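Local coordinates for protein putative fimbriae assembly chaperone (Salmonella typhimurium, PDB 2CO7) that probably acts as a periplasmic chaperone that helps fold fimbrial subunits and escort them to assembly into surface fimbriae, at residues R20-L32 / Q72-D84. Sequence-based numbering, arbitrary orientation.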
loop_
_atom_site.group_PDB
_atom_site.type_symbol
_atom_site.label_atom_id
_atom_site.label_comp_id
_atom_site.label_asym_id
_atom_site.label_seq_id
_atom_site.Cartn_x
_atom_site.Cartn_y
_atom_site.Cartn_z
ATOM N N ARG B 20 4.158 8.191 6.850
ATOM C CA ARG B 20 5.462 7.582 7.113
ATOM C C ARG B 20 5.827 7.818 8.570
ATOM O O ARG B 20 5.260 8.712 9.224
ATOM C CB ARG B 20 6.561 8.199 6.209
ATOM C CG ARG B 20 6.765 9.718 6.441
ATOM C CD ARG B 20 6.148 10.588 5.315
ATOM N NE ARG B 20 6.810 10.267 4.031
ATOM C CZ ARG B 20 6.263 9.565 3.026
ATOM N NH1 ARG B 20 4.976 9.179 3.061
ATOM N NH2 ARG B 20 6.988 9.271 1.954
ATOM N N VAL B 21 6.801 7.066 9.065
ATOM C CA VAL B 21 7.310 7.246 10.412
ATOM C C VAL B 21 8.819 7.317 10.206
ATOM O O VAL B 21 9.429 6.390 9.611
ATOM C CB VAL B 21 6.950 6.048 11.371
ATOM C CG1 VAL B 21 7.581 6.301 12.750
ATOM C CG2 VAL B 21 5.440 5.899 11.579
ATOM N N ILE B 22 9.434 8.407 10.659
ATOM C CA ILE B 22 10.903 8.500 10.582
ATOM C C ILE B 22 11.441 8.101 11.964
ATOM O O ILE B 22 11.062 8.697 13.000
ATOM C CB ILE B 22 11.393 9.907 10.179
ATOM C CG1 ILE B 22 10.708 10.357 8.870
ATOM C CG2 ILE B 22 13.000 9.960 10.153
ATOM C CD1 ILE B 22 10.869 9.378 7.685
ATOM N N TYR B 23 12.307 7.098 11.963
ATOM C CA TYR B 23 12.896 6.561 13.204
ATOM C C TYR B 23 14.319 7.038 13.330
ATOM O O TYR B 23 15.227 6.503 12.678
ATOM C CB TYR B 23 12.808 5.014 13.217
ATOM C CG TYR B 23 13.011 4.405 14.604
ATOM C CD1 TYR B 23 11.945 3.805 15.290
ATOM C CD2 TYR B 23 14.265 4.423 15.217
ATOM C CE1 TYR B 23 12.132 3.221 16.548
ATOM C CE2 TYR B 23 14.454 3.873 16.497
ATOM C CZ TYR B 23 13.376 3.260 17.148
ATOM O OH TYR B 23 13.569 2.735 18.427
ATOM N N HIS B 24 14.515 8.045 14.185
ATOM C CA HIS B 24 15.828 8.648 14.397
ATOM C C HIS B 24 16.611 7.744 15.349
ATOM O O HIS B 24 16.124 7.438 16.419
ATOM C CB HIS B 24 15.666 10.049 14.978
ATOM C CG HIS B 24 15.070 11.035 14.018
ATOM N ND1 HIS B 24 13.711 11.159 13.816
ATOM C CD2 HIS B 24 15.658 11.956 13.213
ATOM C CE1 HIS B 24 13.489 12.116 12.924
ATOM N NE2 HIS B 24 14.652 12.624 12.555
ATOM N N ALA B 25 17.781 7.297 14.921
ATOM C CA ALA B 25 18.578 6.311 15.666
ATOM C C ALA B 25 18.770 6.571 17.176
ATOM O O ALA B 25 18.677 5.631 17.985
ATOM C CB ALA B 25 19.946 6.088 14.985
ATOM N N GLY B 26 19.065 7.814 17.560
ATOM C CA GLY B 26 19.308 8.120 18.980
ATOM C C GLY B 26 18.095 8.045 19.904
ATOM O O GLY B 26 18.235 7.980 21.138
ATOM N N THR B 27 16.909 8.021 19.323
ATOM C CA THR B 27 15.660 8.039 20.106
ATOM C C THR B 27 15.303 6.717 20.802
ATOM O O THR B 27 15.887 5.674 20.503
ATOM C CB THR B 27 14.477 8.483 19.241
ATOM O OG1 THR B 27 14.138 7.432 18.329
ATOM C CG2 THR B 27 14.816 9.826 18.528
ATOM N N ALA B 28 14.363 6.784 21.734
ATOM C CA ALA B 28 13.948 5.603 22.514
ATOM C C ALA B 28 12.887 4.825 21.720
ATOM O O ALA B 28 12.542 3.687 22.031
ATOM C CB ALA B 28 13.410 6.018 23.843
ATOM N N GLY B 29 12.329 5.481 20.723
ATOM C CA GLY B 29 11.293 4.849 19.908
ATOM C C GLY B 29 10.409 5.879 19.219
ATOM O O GLY B 29 10.516 7.089 19.482
ATOM N N ALA B 30 9.493 5.377 18.391
ATOM C CA ALA B 30 8.611 6.224 17.606
ATOM C C ALA B 30 7.162 5.847 17.919
ATOM O O ALA B 30 6.876 4.832 18.592
ATOM C CB ALA B 30 8.904 6.042 16.156
ATOM N N THR B 31 6.233 6.666 17.455
ATOM C CA THR B 31 4.823 6.350 17.686
ATOM C C THR B 31 4.044 6.541 16.427
ATOM O O THR B 31 4.461 7.280 15.519
ATOM C CB THR B 31 4.151 7.196 18.822
ATOM O OG1 THR B 31 4.253 8.600 18.523
ATOM C CG2 THR B 31 4.762 6.896 20.206
ATOM N N LEU B 32 2.891 5.877 16.362
ATOM C CA LEU B 32 2.004 6.011 15.183
ATOM C C LEU B 32 0.577 5.869 15.717
ATOM O O LEU B 32 0.261 4.872 16.355
ATOM C CB LEU B 32 2.300 4.914 14.161
ATOM C CG LEU B 32 1.368 4.854 12.936
ATOM C CD1 LEU B 32 1.376 6.136 12.105
ATOM C CD2 LEU B 32 1.763 3.617 12.080
ATOM N N GLN B 72 -12.527 4.493 18.387
ATOM C CA GLN B 72 -11.402 4.606 19.294
ATOM C C GLN B 72 -10.121 5.011 18.595
ATOM O O GLN B 72 -9.821 4.522 17.501
ATOM C CB GLN B 72 -11.178 3.308 20.077
ATOM C CG GLN B 72 -10.060 3.416 21.138
ATOM C CD GLN B 72 -9.895 2.167 21.973
ATOM O OE1 GLN B 72 -10.569 1.165 21.768
ATOM N NE2 GLN B 72 -9.014 2.247 22.977
ATOM N N GLN B 73 -9.354 5.866 19.255
ATOM C CA GLN B 73 -8.029 6.263 18.765
ATOM C C GLN B 73 -7.002 5.812 19.800
ATOM O O GLN B 73 -7.201 5.979 21.007
ATOM C CB GLN B 73 -7.955 7.781 18.560
ATOM C CG GLN B 73 -6.529 8.377 18.282
ATOM C CD GLN B 73 -5.685 8.599 19.538
ATOM O OE1 GLN B 73 -6.188 9.035 20.583
ATOM N NE2 GLN B 73 -4.370 8.370 19.413
ATOM N N SER B 74 -5.914 5.244 19.309
ATOM C CA SER B 74 -4.880 4.654 20.142
ATOM C C SER B 74 -3.515 5.000 19.530
ATOM O O SER B 74 -3.443 5.461 18.390
ATOM C CB SER B 74 -5.016 3.139 20.159
ATOM O OG SER B 74 -4.237 2.630 21.230
ATOM N N GLN B 75 -2.455 4.748 20.295
ATOM C CA GLN B 75 -1.093 4.937 19.819
ATOM C C GLN B 75 -0.364 3.612 19.800
ATOM O O GLN B 75 -0.502 2.785 20.718
ATOM C CB GLN B 75 -0.334 5.913 20.731
ATOM C CG GLN B 75 -0.957 7.276 20.875
ATOM C CD GLN B 75 -0.716 8.209 19.679
ATOM O OE1 GLN B 75 -1.348 9.267 19.589
ATOM N NE2 GLN B 75 0.187 7.832 18.771
ATOM N N LEU B 76 0.417 3.397 18.759
ATOM C CA LEU B 76 1.287 2.261 18.726
ATOM C C LEU B 76 2.664 2.773 19.005
ATOM O O LEU B 76 3.021 3.833 18.510
ATOM C CB LEU B 76 1.256 1.656 17.352
ATOM C CG LEU B 76 -0.139 1.363 16.824
ATOM C CD1 LEU B 76 0.003 0.791 15.441
ATOM C CD2 LEU B 76 -0.880 0.408 17.787
ATOM N N ARG B 77 3.437 2.027 19.785
ATOM C CA ARG B 77 4.828 2.343 20.012
ATOM C C ARG B 77 5.680 1.436 19.134
ATOM O O ARG B 77 5.504 0.219 19.149
ATOM C CB ARG B 77 5.145 2.039 21.478
ATOM C CG ARG B 77 6.625 2.018 21.824
ATOM C CD ARG B 77 7.168 3.404 22.174
ATOM N NE ARG B 77 8.292 3.276 23.100
ATOM C CZ ARG B 77 9.252 4.187 23.253
ATOM N NH1 ARG B 77 9.226 5.310 22.539
ATOM N NH2 ARG B 77 10.235 3.981 24.124
ATOM N N ILE B 78 6.650 2.011 18.437
ATOM C CA ILE B 78 7.549 1.229 17.578
ATOM C C ILE B 78 8.969 1.357 18.140
ATOM O O ILE B 78 9.422 2.462 18.350
ATOM C CB ILE B 78 7.543 1.787 16.134
ATOM C CG1 ILE B 78 6.124 1.784 15.538
ATOM C CG2 ILE B 78 8.547 0.990 15.278
ATOM C CD1 ILE B 78 5.940 2.666 14.294
ATOM N N VAL B 79 9.664 0.241 18.380
ATOM C CA VAL B 79 10.987 0.305 19.028
ATOM C C VAL B 79 11.945 -0.627 18.284
ATOM O O VAL B 79 11.560 -1.740 17.907
ATOM C CB VAL B 79 10.918 -0.023 20.571
ATOM C CG1 VAL B 79 10.065 0.982 21.341
ATOM C CG2 VAL B 79 10.378 -1.426 20.817
ATOM N N ARG B 80 13.150 -0.135 17.977
ATOM C CA ARG B 80 14.193 -1.007 17.432
ATOM C C ARG B 80 14.625 -2.019 18.465
ATOM O O ARG B 80 14.910 -1.642 19.613
ATOM C CB ARG B 80 15.416 -0.203 16.986
ATOM C CG ARG B 80 16.424 -1.069 16.229
ATOM C CD ARG B 80 17.704 -0.308 15.781
ATOM N NE ARG B 80 18.477 0.202 16.923
ATOM C CZ ARG B 80 19.316 -0.499 17.696
ATOM N NH1 ARG B 80 19.539 -1.792 17.498
ATOM N NH2 ARG B 80 19.924 0.109 18.711
ATOM N N THR B 81 14.744 -3.293 18.082
ATOM C CA THR B 81 15.116 -4.313 19.087
ATOM C C THR B 81 16.477 -4.945 18.984
ATOM O O THR B 81 16.825 -5.781 19.841
ATOM C CB THR B 81 14.135 -5.493 19.169
ATOM O OG1 THR B 81 14.786 -6.539 19.890
ATOM C CG2 THR B 81 13.818 -6.045 17.795
ATOM N N GLY B 82 17.232 -4.596 17.955
ATOM C CA GLY B 82 18.589 -5.129 17.741
ATOM C C GLY B 82 18.912 -4.853 16.276
ATOM O O GLY B 82 18.743 -3.731 15.809
ATOM N N GLY B 83 19.356 -5.871 15.541
ATOM C CA GLY B 83 19.624 -5.696 14.106
ATOM C C GLY B 83 21.031 -5.204 13.833
ATOM O O GLY B 83 21.760 -4.806 14.742
ATOM N N ASP B 84 21.451 -5.280 12.583
ATOM C CA ASP B 84 22.755 -4.713 12.230
ATOM C C ASP B 84 22.574 -3.790 11.035
ATOM O O ASP B 84 23.178 -3.973 9.967
ATOM C CB ASP B 84 23.807 -5.789 11.979
ATOM C CG ASP B 84 25.252 -5.242 12.035
ATOM O OD1 ASP B 84 26.119 -5.788 11.308
ATOM O OD2 ASP B 84 25.529 -4.282 12.809
HETATM O O HOH W 1 17.908 3.023 17.627
HETATM O O HOH W 2 10.771 8.228 22.042
HETATM O O HOH W 3 1.858 9.233 17.233
#
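Ala30 and Leu32 pair with Ile78 and Leu76 as antiparallel neighbours in the immunoglobulin-like N-terminal domain of a PapD-family chaperone, while strand 20-24, which precedes the connecting turn, lies across the sandwich. Four backbone bonds join the start of strand 30-35 to strand 73-80. In one ring, Ala30 N reaches Ile78 O at 2.9 Å and Ile78 N returns to Ala30 O; the other joins Leu32 and Leu76 in the same way.

Apolar side chains meet between the layers. Ile78 sends CD1 to Val21 CG2 and to Leu32 CB, both 4.3 Å away, and Leu128 of strand 116-131 also touches Val21 and Ile78.

On the other face, Arg77 bends at chi2 (87°) and lays its guanidinium against the Ala28-Gly29 backbone, with Ala28 O over one face, 3.1 Å from NH2 but poorly angled for a hydrogen bond. Water bridges Thr31 OG1 to Gln75 NE2.

Tyr23 ties the two layers together, and near it a second water links Ala25 O to Arg80 NE. With CG anti to the backbone N (chi1 -163°), the ring meets Ile78 O at its edge, 3.3 Å from CE1, and its hydroxyl accepts a nearly straight bond (176°) from Arg80 N, 2.9 Å from Tyr23 OH.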